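Local coordinates for enterobactin synthetase component F-related protein (Vibrio cholerae serotype O1, PDB 4OXI) that probably activates glycine with ATP to form glycyl-adenylate, in a lipopolysaccharide-modification pathway that gives resistance to antimicrobial peptides, at residues S156-L161 with E180-Q185; Y218-S223 with G361-T366; L315-Q320 with H342-Q347; Y545-L550 with Q564-S569. All blocks are in the same frame, centred on the assembly; numbering follows the deposited sequence.

Contact 1. Residues S156-L161 with E180-Q185; sequences SRLSSL and EPLRQQ
Leu182 sends its two methyl groups to different neighbours on segment 156-161 of helix 155-164. Its CD2 lies 4.0 Å from Ser159 CB, and its CD1 lies 4.2 Å from Leu158 CD2. These are loose van der Waals contacts where the two helices come within 7.5 Å, measured from Ser159 CA to Leu182 CA. A small residue suits this closest approach: its CB meets the leucine and its hydroxyl is left for Tyr186. Its OG stands anti to the backbone N (chi1 177°) and is hydrogen-bonded to Tyr186 OH, just beyond the second helix, so a polar tether runs beside the leucine contact.

One layer out, Leu158 and Leu182 both touch Phe191 of strand 190-193, while Leu158 also meets Val150. The Phe191 side chain thus touches both helices from the parallel sheet on which they pack. The chain passes from helix 155-164 through strand 170-173 to helix 180-185 and then into strand 190-193, in the alternating manner of a beta-alpha-beta layer. Away from the interface, the short helix carries its own salt bridge, Arg183 NE to Glu180 OE2 at 2.7 Å, and Arg183 NH1 reaches the carbonyl of Phe191.

With leucine methyls and a serine methylene as the touching groups, the pairing has little directional chemistry of its own; its alignment probably depends on the shared sheet and on the Ser159–Tyr186 bond.

Contact 2. Residues Y218-S223 with G361-T366; sequences YIMQTS and GPTECT. With GAP (glycyl-adenosine-5'-phosphate), chain B.
A single water takes the place of a direct polar link between Tyr218 and the 361-366 loop: it accepts from Tyr218 OH at 2.8 Å and donates to Thr363 O at 3.1 Å. The loop is the Gly-Pro-Thr-Glu motif of adenylation enzymes, following strand 356-360, and the strand 218-222 leads into their glycine-rich Thr-Ser-Gly-Ser-Thr-Gly segment. The water lies in the plane of the tyrosine ring at its edge. Beside it, Tyr218 OH also rests 4.1 Å from Thr366 CG2, whose own hydroxyl is turned to the carbonyl of Gln423.

Further along the strand, Thr363 CG2 meets Met220 CB at 4.0 Å, the side chains crossing at about a right angle. The methionine chain bends at chi2 (-45°), leading its sulfur away, so its inner methylenes make the contact. Threonine suits the place because its branches face different surroundings: the methyl, anti to the backbone N, goes to Met220, and the hydroxyl, beside that N (chi1 -59°), goes to the ligand.

Glu364 forms a salt bridge with Arg477, which is itself hydrogen-bonded to the glycyl-adenylate. Gly361 takes backbone angles that glycine, lacking a side chain, readily adopts, and its own O receives a weak bond from the ligand's amino N at 3.2 Å. Thr363 grips one phosphate oxygen twice: its backbone N donates to O1A of the ligand at 3.1 Å, and its OG1 donates to the same O1A at 3.0 Å.

Contact 3. Residues L315-Q320 with H342-Q347; sequences LALQRQ and HDLAEQ
Leu317 lays its branched end across the amide end of Gln347, the two side chains crossing at about a right angle. This joins neighbouring helices of an alternating beta-alpha layer: helix 311-318 follows strand 305-308, and helix 342-352 follows strand 332-336, the two strands being adjacent and parallel. Leu317 CD1 sits 3.6 Å from Gln347 CD, and Leu317 CD2 comes to 4.0 Å of the same carbon. The glutamine is extended beyond CG, which carries its terminal group out from its helix to the leucine, and its aliphatic stem suits a place that is neither fully buried nor fully open.

Leu344 makes the purely apolar pair with Leu317. Its CD2 approaches Leu317 CD1 at 3.9 Å, and the same leucine touches Ile313 and Glu314, one turn earlier on the first helix, as well as Ser506 from a loop. Leu317 thus meets a buried leucine and a partly exposed glutamine, placed nearly one turn apart on the second helix. With CG anti to its carbonyl carbon (chi1 -76°), the Leu317 side chain reaches toward that helix and both methyls meet it. Leu317 also touches Leu322, just past the end of its helix.

That end is a Schellman motif. Arg319 leaves helical geometry and Gln320, with positive phi (55°), is the C-prime residue. Thr321 N reaches back to Ala316 O, and Gln320 N bonds to Leu317 O at 3.1 Å, on the residue whose side chain bears the contact.

Contact 4. Residues Y545-L550 with Q564-S569; sequences YAIEQL and QQQLAS
Apolar contact comes first, between Tyr545 and Leu567. Leu567 CD2 lies obliquely to the phenol, 3.5 Å from Tyr545 OH and 3.6 Å from Tyr545 CZ, so a single methyl does the touching at the hydroxyl end of the ring. Leucine suits this buried face of helix 560-568, where its branched apolar end packs against Tyr545 and against Val513 and Phe515 of strand 512-516. Phe515 in turn meets the Tyr545 ring, with the planes about 20° apart.

A second, mixed pairing lies further along. Ile547 and Gln566 reach toward each other from opposite directions, ending with Ile547 CD1 4.0 Å from Gln566 NE2. The isoleucine stretches that far because CG1 stands anti to its backbone N (chi1 -168°) and the chain continues extended at chi2 (173°). Gln566, likewise extended, brings an amide that suits an exposed helix surface.

Polar bonds lie around these contacts. Tyr545 OH is hydrogen-bonded to Arg543 NH1, two residues back along strand 543-546, and the Tyr545 backbone pairs with Ala514 and Val516 of the neighbouring parallel strand. Gln564 NE2 holds the helix to the carbonyl of Pro500. At the far end of the segment, Ser569 OG donates to Gln565 O at 3.2 Å.

The helix therefore rests on the three-stranded sheet of the C-terminal part mainly through van der Waals contacts, an apolar one at Leu567 and a methyl-to-amide one at Gln566, and the more directional bonds, to strand partners and to Pro500, probably set where those contacts fall.

How the contacts relate
Contact 2 is the one that holds the ligand, with Gly361, Pro362 and Thr363 in the glycyl-adenylate pocket; the centre of contact 2 is about 7 Å from that of the chain. Contact 3 is nested within the loop that contact 2 closes; their centres are 28 Å apart, yet the side chain of Leu344 is about 11 Å from the ligand. Contact 1 precedes both in sequence, joining helices on a separate parallel sheet, its centre 31 Å from that of contact 2. Contact 4 follows them all, near the C-terminus, its centre 34 Å from that of contact 2. No two contacts touch: the nearest atoms of contacts 1 and 2 remain about 10 Å apart.

Contact 1. Residues S156-L161 with E180-Q185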
# COMPACT_ATOMS: atom_id res chain seq x y z
N SER A 156 10.15 -16.06 16.08
CA SER A 156 11.49 -16.37 15.59
C SER A 156 12.19 -15.15 14.98
O SER A 156 13.36 -14.89 15.27
CB SER A 156 11.45 -17.56 14.62
OG SER A 156 12.32 -17.35 13.53
N ARG A 157 11.49 -14.39 14.13
CA ARG A 157 12.09 -13.16 13.58
C ARG A 157 12.32 -12.13 14.68
O ARG A 157 13.30 -11.38 14.66
CB ARG A 157 11.20 -12.54 12.51
CG ARG A 157 11.19 -13.27 11.19
CD ARG A 157 10.12 -12.68 10.30
NE ARG A 157 10.53 -11.39 9.75
CZ ARG A 157 9.68 -10.42 9.43
NH1 ARG A 157 8.38 -10.58 9.65
NH2 ARG A 157 10.14 -9.30 8.89
N LEU A 158 11.39 -12.07 15.63
CA LEU A 158 11.52 -11.14 16.74
C LEU A 158 12.79 -11.46 17.54
O LEU A 158 13.56 -10.56 17.87
CB LEU A 158 10.31 -11.22 17.66
CG LEU A 158 10.49 -10.39 18.93
CD1 LEU A 158 10.59 -8.91 18.56
CD2 LEU A 158 9.34 -10.64 19.91
N SER A 159 12.99 -12.74 17.84
CA SER A 159 14.18 -13.15 18.59
C SER A 159 15.50 -12.67 17.96
O SER A 159 16.37 -12.17 18.68
CB SER A 159 14.20 -14.65 18.81
OG SER A 159 15.39 -15.03 19.48
N SER A 160 15.65 -12.79 16.64
CA SER A 160 16.85 -12.28 15.96
C SER A 160 16.99 -10.76 16.15
O SER A 160 18.10 -10.25 16.31
CB SER A 160 16.81 -12.58 14.46
OG SER A 160 16.47 -13.93 14.21
N LEU A 161 15.87 -10.05 16.13
CA LEU A 161 15.89 -8.60 16.34
C LEU A 161 16.33 -8.28 17.75
O LEU A 161 17.15 -7.41 17.97
CB LEU A 161 14.51 -7.98 16.07
CG LEU A 161 14.44 -6.46 16.28
CD1 LEU A 161 15.39 -5.79 15.32
CD2 LEU A 161 13.02 -5.91 16.10
N GLU A 180 6.57 -15.67 27.59
CA GLU A 180 7.37 -15.99 28.77
C GLU A 180 8.82 -16.42 28.51
O GLU A 180 9.72 -15.89 29.14
CB GLU A 180 6.66 -17.00 29.68
CG GLU A 180 5.76 -16.33 30.71
CD GLU A 180 6.48 -15.26 31.53
OE1 GLU A 180 7.62 -15.53 32.01
OE2 GLU A 180 5.91 -14.16 31.68
N PRO A 181 9.05 -17.37 27.58
CA PRO A 181 10.46 -17.71 27.33
C PRO A 181 11.28 -16.53 26.82
O PRO A 181 12.43 -16.36 27.25
CB PRO A 181 10.37 -18.79 26.25
CG PRO A 181 9.03 -19.41 26.44
CD PRO A 181 8.13 -18.27 26.86
N LEU A 182 10.72 -15.72 25.93
CA LEU A 182 11.48 -14.60 25.39
C LEU A 182 11.65 -13.55 26.47
O LEU A 182 12.68 -12.89 26.55
CB LEU A 182 10.82 -14.01 24.14
CG LEU A 182 10.96 -14.83 22.86
CD1 LEU A 182 9.95 -14.37 21.84
CD2 LEU A 182 12.33 -14.69 22.29
N ARG A 183 10.64 -13.42 27.34
CA ARG A 183 10.71 -12.47 28.44
C ARG A 183 11.91 -12.76 29.34
O ARG A 183 12.60 -11.84 29.79
CB ARG A 183 9.44 -12.52 29.29
CG ARG A 183 9.50 -11.54 30.46
CD ARG A 183 8.39 -11.77 31.48
NE ARG A 183 7.06 -11.85 30.88
CZ ARG A 183 6.33 -10.79 30.54
NH1 ARG A 183 6.81 -9.56 30.69
NH2 ARG A 183 5.13 -10.96 30.02
N GLN A 184 12.15 -14.05 29.59
CA GLN A 184 13.23 -14.50 30.45
C GLN A 184 14.55 -14.37 29.73
O GLN A 184 15.57 -13.99 30.32
CB GLN A 184 13.02 -15.96 30.85
CG GLN A 184 11.80 -16.22 31.72
CD GLN A 184 11.84 -15.47 33.03
OE1 GLN A 184 12.91 -15.12 33.53
NE2 GLN A 184 10.67 -15.22 33.60
N GLN A 185 14.54 -14.68 28.45
CA GLN A 185 15.76 -14.62 27.67
C GLN A 185 16.23 -13.19 27.40
O GLN A 185 17.44 -12.94 27.30
CB GLN A 185 15.60 -15.41 26.37
CG GLN A 185 16.84 -15.38 25.48
CD GLN A 185 16.63 -16.11 24.17
OE1 GLN A 185 15.54 -16.64 23.91
NE2 GLN A 185 17.66 -16.15 23.34

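Contact 2. Residues Y218-S223 with G361-T366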
# COMPACT_ATOMS: atom_id res chain seq x y z
N TYR A 218 -0.34 6.59 9.64
CA TYR A 218 0.58 5.49 9.36
C TYR A 218 1.79 5.98 8.60
O TYR A 218 1.75 7.03 7.97
CB TYR A 218 -0.11 4.37 8.56
CG TYR A 218 -0.68 4.78 7.20
CD1 TYR A 218 0.09 4.68 6.04
CD2 TYR A 218 -1.98 5.24 7.08
CE1 TYR A 218 -0.43 5.04 4.81
CE2 TYR A 218 -2.51 5.61 5.84
CZ TYR A 218 -1.72 5.51 4.72
OH TYR A 218 -2.25 5.88 3.50
N ILE A 219 2.88 5.21 8.66
CA ILE A 219 4.06 5.56 7.89
C ILE A 219 4.47 4.40 6.99
O ILE A 219 4.74 3.30 7.48
CB ILE A 219 5.25 5.91 8.81
CG1 ILE A 219 4.86 7.05 9.76
CG2 ILE A 219 6.48 6.23 7.98
CD1 ILE A 219 5.85 7.25 10.92
N MET A 220 4.54 4.66 5.69
CA MET A 220 4.93 3.65 4.72
C MET A 220 6.38 3.87 4.34
O MET A 220 6.96 4.91 4.64
CB MET A 220 4.08 3.75 3.45
CG MET A 220 2.63 3.35 3.64
SD MET A 220 2.41 1.83 4.60
CE MET A 220 0.73 1.43 4.10
N GLN A 221 6.96 2.87 3.69
CA GLN A 221 8.24 3.09 3.06
C GLN A 221 8.29 2.57 1.64
O GLN A 221 7.56 1.65 1.26
CB GLN A 221 9.41 2.57 3.91
CG GLN A 221 9.34 1.14 4.33
CD GLN A 221 10.56 0.72 5.16
OE1 GLN A 221 10.94 1.39 6.16
NE2 GLN A 221 11.19 -0.36 4.74
N THR A 222 9.13 3.21 0.84
CA THR A 222 9.23 2.85 -0.54
C THR A 222 10.70 2.87 -0.94
O THR A 222 11.54 3.38 -0.20
CB THR A 222 8.39 3.80 -1.43
OG1 THR A 222 8.38 3.30 -2.77
CG2 THR A 222 8.97 5.20 -1.41
N SER A 223 10.97 2.30 -2.10
CA SER A 223 12.31 2.18 -2.65
C SER A 223 12.99 3.53 -2.87
O SER A 223 12.40 4.45 -3.46
CB SER A 223 12.22 1.42 -3.97
OG SER A 223 13.40 1.55 -4.73
N GLY A 361 -3.04 6.46 -8.30
CA GLY A 361 -2.40 7.38 -7.38
C GLY A 361 -1.16 6.76 -6.75
O GLY A 361 -1.03 5.52 -6.69
N PRO A 362 -0.23 7.61 -6.30
CA PRO A 362 0.98 7.16 -5.62
C PRO A 362 0.77 7.19 -4.11
O PRO A 362 -0.15 7.87 -3.62
CB PRO A 362 2.01 8.21 -6.03
CG PRO A 362 1.20 9.47 -6.12
CD PRO A 362 -0.18 9.05 -6.61
N THR A 363 1.61 6.46 -3.38
CA THR A 363 1.54 6.43 -1.93
C THR A 363 1.65 7.84 -1.37
O THR A 363 1.03 8.16 -0.35
CB THR A 363 2.65 5.53 -1.38
OG1 THR A 363 2.49 4.20 -1.92
CG2 THR A 363 2.61 5.46 0.16
N GLU A 364 2.42 8.68 -2.06
CA GLU A 364 2.65 10.07 -1.64
C GLU A 364 1.36 10.90 -1.60
O GLU A 364 1.31 11.96 -0.96
CB GLU A 364 3.67 10.74 -2.57
CG GLU A 364 5.13 10.30 -2.34
CD GLU A 364 5.53 9.03 -3.12
OE1 GLU A 364 4.63 8.30 -3.59
OE2 GLU A 364 6.75 8.77 -3.27
N CYS A 365 0.32 10.44 -2.29
CA CYS A 365 -0.94 11.17 -2.30
C CYS A 365 -2.10 10.31 -1.76
O CYS A 365 -3.23 10.44 -2.23
CB CYS A 365 -1.27 11.70 -3.70
SG CYS A 365 -2.36 13.18 -3.68
N THR A 366 -1.80 9.46 -0.79
CA THR A 366 -2.80 8.67 -0.06
C THR A 366 -3.64 7.77 -0.96
O THR A 366 -4.80 8.07 -1.27
CB THR A 366 -3.71 9.59 0.81
OG1 THR A 366 -2.87 10.45 1.59
CG2 THR A 366 -4.58 8.76 1.77
N GAP B . -1.25 3.74 -3.99
CA GAP B . -1.42 2.74 -5.09
C GAP B . -0.04 2.46 -5.65
O GAP B . 0.15 1.66 -6.55
PA GAP B . 2.63 3.07 -5.43
O1A GAP B . 3.23 4.30 -4.80
O2A GAP B . 3.14 1.68 -5.06
O3A GAP B . 1.07 3.20 -5.09
C5' GAP B . 2.45 4.56 -7.58
O5' GAP B . 2.74 3.28 -7.02
C4' GAP B . 2.69 4.51 -9.07
O4' GAP B . 2.00 3.39 -9.62
C3' GAP B . 2.10 5.69 -9.81
O3' GAP B . 2.99 6.81 -9.78
C2' GAP B . 1.90 5.12 -11.20
O2' GAP B . 3.14 5.04 -11.89
C1' GAP B . 1.56 3.67 -10.95
N9 GAP B . 0.09 3.50 -11.01
C8 GAP B . -0.74 3.48 -9.95
N7 GAP B . -2.03 3.29 -10.34
C5 GAP B . -2.02 3.19 -11.68
C6 GAP B . -3.05 3.00 -12.73
N6 GAP B . -4.36 2.84 -12.40
N1 GAP B . -2.62 2.97 -14.02
C2 GAP B . -1.32 3.11 -14.35
N3 GAP B . -0.34 3.29 -13.44
C4 GAP B . -0.63 3.33 -12.12
O HOH W 1 -0.77 6.17 1.18

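Contact 3. Residues L315-Q320 with H342-Q347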
# COMPACT_ATOMS: atom_id res chain seq x y z
N LEU A 315 -3.19 -13.53 -13.67
CA LEU A 315 -3.02 -14.77 -12.92
C LEU A 315 -4.29 -15.63 -12.96
O LEU A 315 -4.22 -16.84 -13.17
CB LEU A 315 -2.65 -14.44 -11.49
CG LEU A 315 -2.56 -15.61 -10.51
CD1 LEU A 315 -1.60 -16.68 -11.03
CD2 LEU A 315 -2.09 -15.10 -9.17
N ALA A 316 -5.44 -15.00 -12.74
CA ALA A 316 -6.69 -15.73 -12.75
C ALA A 316 -6.94 -16.36 -14.13
O ALA A 316 -7.48 -17.46 -14.22
CB ALA A 316 -7.84 -14.83 -12.35
N LEU A 317 -6.52 -15.66 -15.19
CA LEU A 317 -6.63 -16.17 -16.56
C LEU A 317 -5.69 -17.33 -16.83
O LEU A 317 -6.05 -18.28 -17.53
CB LEU A 317 -6.38 -15.06 -17.58
CG LEU A 317 -7.55 -14.09 -17.73
CD1 LEU A 317 -7.16 -12.88 -18.57
CD2 LEU A 317 -8.74 -14.80 -18.33
N GLN A 318 -4.48 -17.25 -16.27
CA GLN A 318 -3.49 -18.31 -16.45
C GLN A 318 -3.97 -19.61 -15.82
O GLN A 318 -3.70 -20.70 -16.34
CB GLN A 318 -2.13 -17.88 -15.88
CG GLN A 318 -1.38 -16.89 -16.78
CD GLN A 318 -0.33 -16.04 -16.04
OE1 GLN A 318 0.05 -16.34 -14.90
NE2 GLN A 318 0.13 -14.97 -16.70
N ARG A 319 -4.70 -19.51 -14.72
CA ARG A 319 -5.22 -20.68 -14.03
C ARG A 319 -6.56 -21.16 -14.57
O ARG A 319 -7.18 -22.06 -14.00
CB ARG A 319 -5.38 -20.39 -12.54
CG ARG A 319 -4.12 -19.93 -11.86
CD ARG A 319 -4.43 -19.39 -10.49
NE ARG A 319 -5.20 -20.36 -9.71
CZ ARG A 319 -4.65 -21.35 -9.02
NH1 ARG A 319 -5.42 -22.20 -8.33
NH2 ARG A 319 -3.33 -21.50 -9.01
N GLN A 320 -7.02 -20.53 -15.66
CA GLN A 320 -8.29 -20.88 -16.29
C GLN A 320 -9.47 -20.81 -15.31
O GLN A 320 -10.26 -21.74 -15.23
CB GLN A 320 -8.19 -22.28 -16.92
CG GLN A 320 -6.85 -22.54 -17.63
CD GLN A 320 -6.69 -23.98 -18.12
OE1 GLN A 320 -7.67 -24.69 -18.35
NE2 GLN A 320 -5.44 -24.41 -18.27
N HIS A 342 -7.43 -2.81 -21.49
CA HIS A 342 -8.84 -2.94 -21.81
C HIS A 342 -9.26 -4.40 -21.83
O HIS A 342 -10.29 -4.76 -21.23
CB HIS A 342 -9.17 -2.29 -23.15
CG HIS A 342 -10.63 -2.32 -23.48
ND1 HIS A 342 -11.47 -1.27 -23.17
CD2 HIS A 342 -11.40 -3.28 -24.04
CE1 HIS A 342 -12.70 -1.58 -23.55
NE2 HIS A 342 -12.68 -2.79 -24.08
N ASP A 343 -8.46 -5.22 -22.50
CA ASP A 343 -8.76 -6.65 -22.65
C ASP A 343 -8.76 -7.40 -21.32
O ASP A 343 -9.53 -8.35 -21.13
CB ASP A 343 -7.79 -7.30 -23.65
CG ASP A 343 -8.00 -6.81 -25.08
OD1 ASP A 343 -9.13 -6.36 -25.41
OD2 ASP A 343 -7.03 -6.85 -25.88
N LEU A 344 -7.90 -6.99 -20.39
CA LEU A 344 -7.92 -7.57 -19.05
C LEU A 344 -9.18 -7.15 -18.30
O LEU A 344 -9.86 -7.98 -17.70
CB LEU A 344 -6.69 -7.15 -18.25
CG LEU A 344 -5.38 -7.84 -18.57
CD1 LEU A 344 -4.36 -7.49 -17.50
CD2 LEU A 344 -5.57 -9.36 -18.68
N ALA A 345 -9.49 -5.86 -18.34
CA ALA A 345 -10.64 -5.39 -17.60
C ALA A 345 -11.90 -6.05 -18.18
O ALA A 345 -12.83 -6.38 -17.43
CB ALA A 345 -10.75 -3.89 -17.66
N GLU A 346 -11.91 -6.26 -19.49
CA GLU A 346 -13.07 -6.90 -20.14
C GLU A 346 -13.27 -8.33 -19.66
O GLU A 346 -14.39 -8.72 -19.32
CB GLU A 346 -12.96 -6.85 -21.67
CG GLU A 346 -13.99 -7.72 -22.41
CD GLU A 346 -15.44 -7.28 -22.20
OE1 GLU A 346 -15.68 -6.13 -21.75
OE2 GLU A 346 -16.35 -8.08 -22.51
N GLN A 347 -12.18 -9.10 -19.60
CA GLN A 347 -12.29 -10.48 -19.15
C GLN A 347 -12.71 -10.58 -17.68
O GLN A 347 -13.43 -11.50 -17.29
CB GLN A 347 -10.99 -11.23 -19.42
CG GLN A 347 -10.82 -11.59 -20.89
CD GLN A 347 -9.44 -12.13 -21.20
OE1 GLN A 347 -8.50 -11.36 -21.43
NE2 GLN A 347 -9.31 -13.45 -21.21

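Contact 4. Residues Y545-L550 with Q564-S569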
# COMPACT_ATOMS: atom_id res chain seq x y z
N TYR A 545 23.63 -12.19 -16.43
CA TYR A 545 24.34 -12.32 -17.70
C TYR A 545 25.63 -11.49 -17.67
O TYR A 545 25.64 -10.35 -17.19
CB TYR A 545 23.45 -11.89 -18.87
CG TYR A 545 22.17 -12.70 -19.02
CD1 TYR A 545 22.10 -13.77 -19.90
CD2 TYR A 545 21.04 -12.41 -18.27
CE1 TYR A 545 20.94 -14.52 -20.04
CE2 TYR A 545 19.87 -13.16 -18.39
CZ TYR A 545 19.84 -14.22 -19.29
OH TYR A 545 18.70 -14.98 -19.43
N ALA A 546 26.72 -12.10 -18.13
CA ALA A 546 27.96 -11.37 -18.37
C ALA A 546 27.97 -11.03 -19.86
O ALA A 546 28.00 -11.92 -20.72
CB ALA A 546 29.17 -12.23 -18.01
N ILE A 547 27.91 -9.74 -20.17
CA ILE A 547 27.75 -9.30 -21.55
C ILE A 547 28.86 -8.31 -21.89
O ILE A 547 29.24 -7.50 -21.05
CB ILE A 547 26.33 -8.71 -21.79
CG1 ILE A 547 26.04 -8.54 -23.29
CG2 ILE A 547 26.14 -7.39 -21.04
CD1 ILE A 547 24.60 -8.12 -23.58
N GLU A 548 29.39 -8.39 -23.11
CA GLU A 548 30.52 -7.57 -23.51
C GLU A 548 30.19 -6.08 -23.51
O GLU A 548 30.95 -5.28 -22.97
CB GLU A 548 31.06 -7.98 -24.89
CG GLU A 548 31.69 -9.36 -24.89
CD GLU A 548 32.55 -9.65 -26.13
OE1 GLU A 548 33.23 -10.70 -26.13
OE2 GLU A 548 32.54 -8.85 -27.08
N GLN A 549 29.05 -5.73 -24.11
CA GLN A 549 28.61 -4.35 -24.24
C GLN A 549 27.10 -4.25 -24.00
O GLN A 549 26.35 -5.12 -24.43
CB GLN A 549 28.89 -3.82 -25.66
CG GLN A 549 30.31 -4.02 -26.19
CD GLN A 549 31.19 -2.79 -26.00
OE1 GLN A 549 31.05 -2.05 -25.02
NE2 GLN A 549 32.09 -2.57 -26.95
N LEU A 550 26.67 -3.17 -23.35
CA LEU A 550 25.24 -2.86 -23.26
C LEU A 550 24.80 -2.10 -24.51
O LEU A 550 25.58 -1.33 -25.06
CB LEU A 550 24.94 -2.02 -22.01
CG LEU A 550 25.29 -2.64 -20.65
CD1 LEU A 550 24.93 -1.69 -19.51
CD2 LEU A 550 24.60 -3.98 -20.46
N GLN A 564 15.58 -6.42 -23.55
CA GLN A 564 14.35 -7.21 -23.51
C GLN A 564 14.18 -8.03 -24.78
O GLN A 564 13.91 -9.24 -24.72
CB GLN A 564 13.13 -6.32 -23.20
CG GLN A 564 13.15 -5.85 -21.74
CD GLN A 564 12.06 -4.86 -21.37
OE1 GLN A 564 11.67 -4.01 -22.16
NE2 GLN A 564 11.59 -4.96 -20.13
N GLN A 565 14.39 -7.40 -25.93
CA GLN A 565 14.34 -8.09 -27.22
C GLN A 565 15.34 -9.23 -27.26
O GLN A 565 15.03 -10.34 -27.72
CB GLN A 565 14.61 -7.13 -28.37
CG GLN A 565 13.70 -5.91 -28.42
CD GLN A 565 14.07 -4.96 -29.56
OE1 GLN A 565 14.48 -5.40 -30.64
NE2 GLN A 565 13.92 -3.66 -29.31
N GLN A 566 16.55 -8.97 -26.77
CA GLN A 566 17.59 -10.00 -26.77
C GLN A 566 17.17 -11.19 -25.93
O GLN A 566 17.30 -12.33 -26.35
CB GLN A 566 18.92 -9.45 -26.28
CG GLN A 566 19.97 -10.54 -26.10
CD GLN A 566 21.38 -10.00 -25.99
OE1 GLN A 566 21.66 -8.88 -26.43
NE2 GLN A 566 22.27 -10.80 -25.41
N LEU A 567 16.67 -10.91 -24.73
CA LEU A 567 16.22 -11.95 -23.81
C LEU A 567 15.08 -12.80 -24.40
O LEU A 567 15.00 -14.01 -24.16
CB LEU A 567 15.78 -11.34 -22.49
CG LEU A 567 16.88 -10.81 -21.58
CD1 LEU A 567 16.29 -9.88 -20.53
CD2 LEU A 567 17.57 -11.97 -20.91
N ALA A 568 14.21 -12.16 -25.18
CA ALA A 568 13.08 -12.84 -25.82
C ALA A 568 13.56 -13.90 -26.81
O ALA A 568 12.87 -14.89 -27.06
CB ALA A 568 12.17 -11.83 -26.51
N SER A 569 14.74 -13.67 -27.38
CA SER A 569 15.29 -14.56 -28.41
C SER A 569 15.68 -15.93 -27.87
O SER A 569 15.80 -16.89 -28.64
CB SER A 569 16.48 -13.90 -29.08
OG SER A 569 16.10 -12.65 -29.62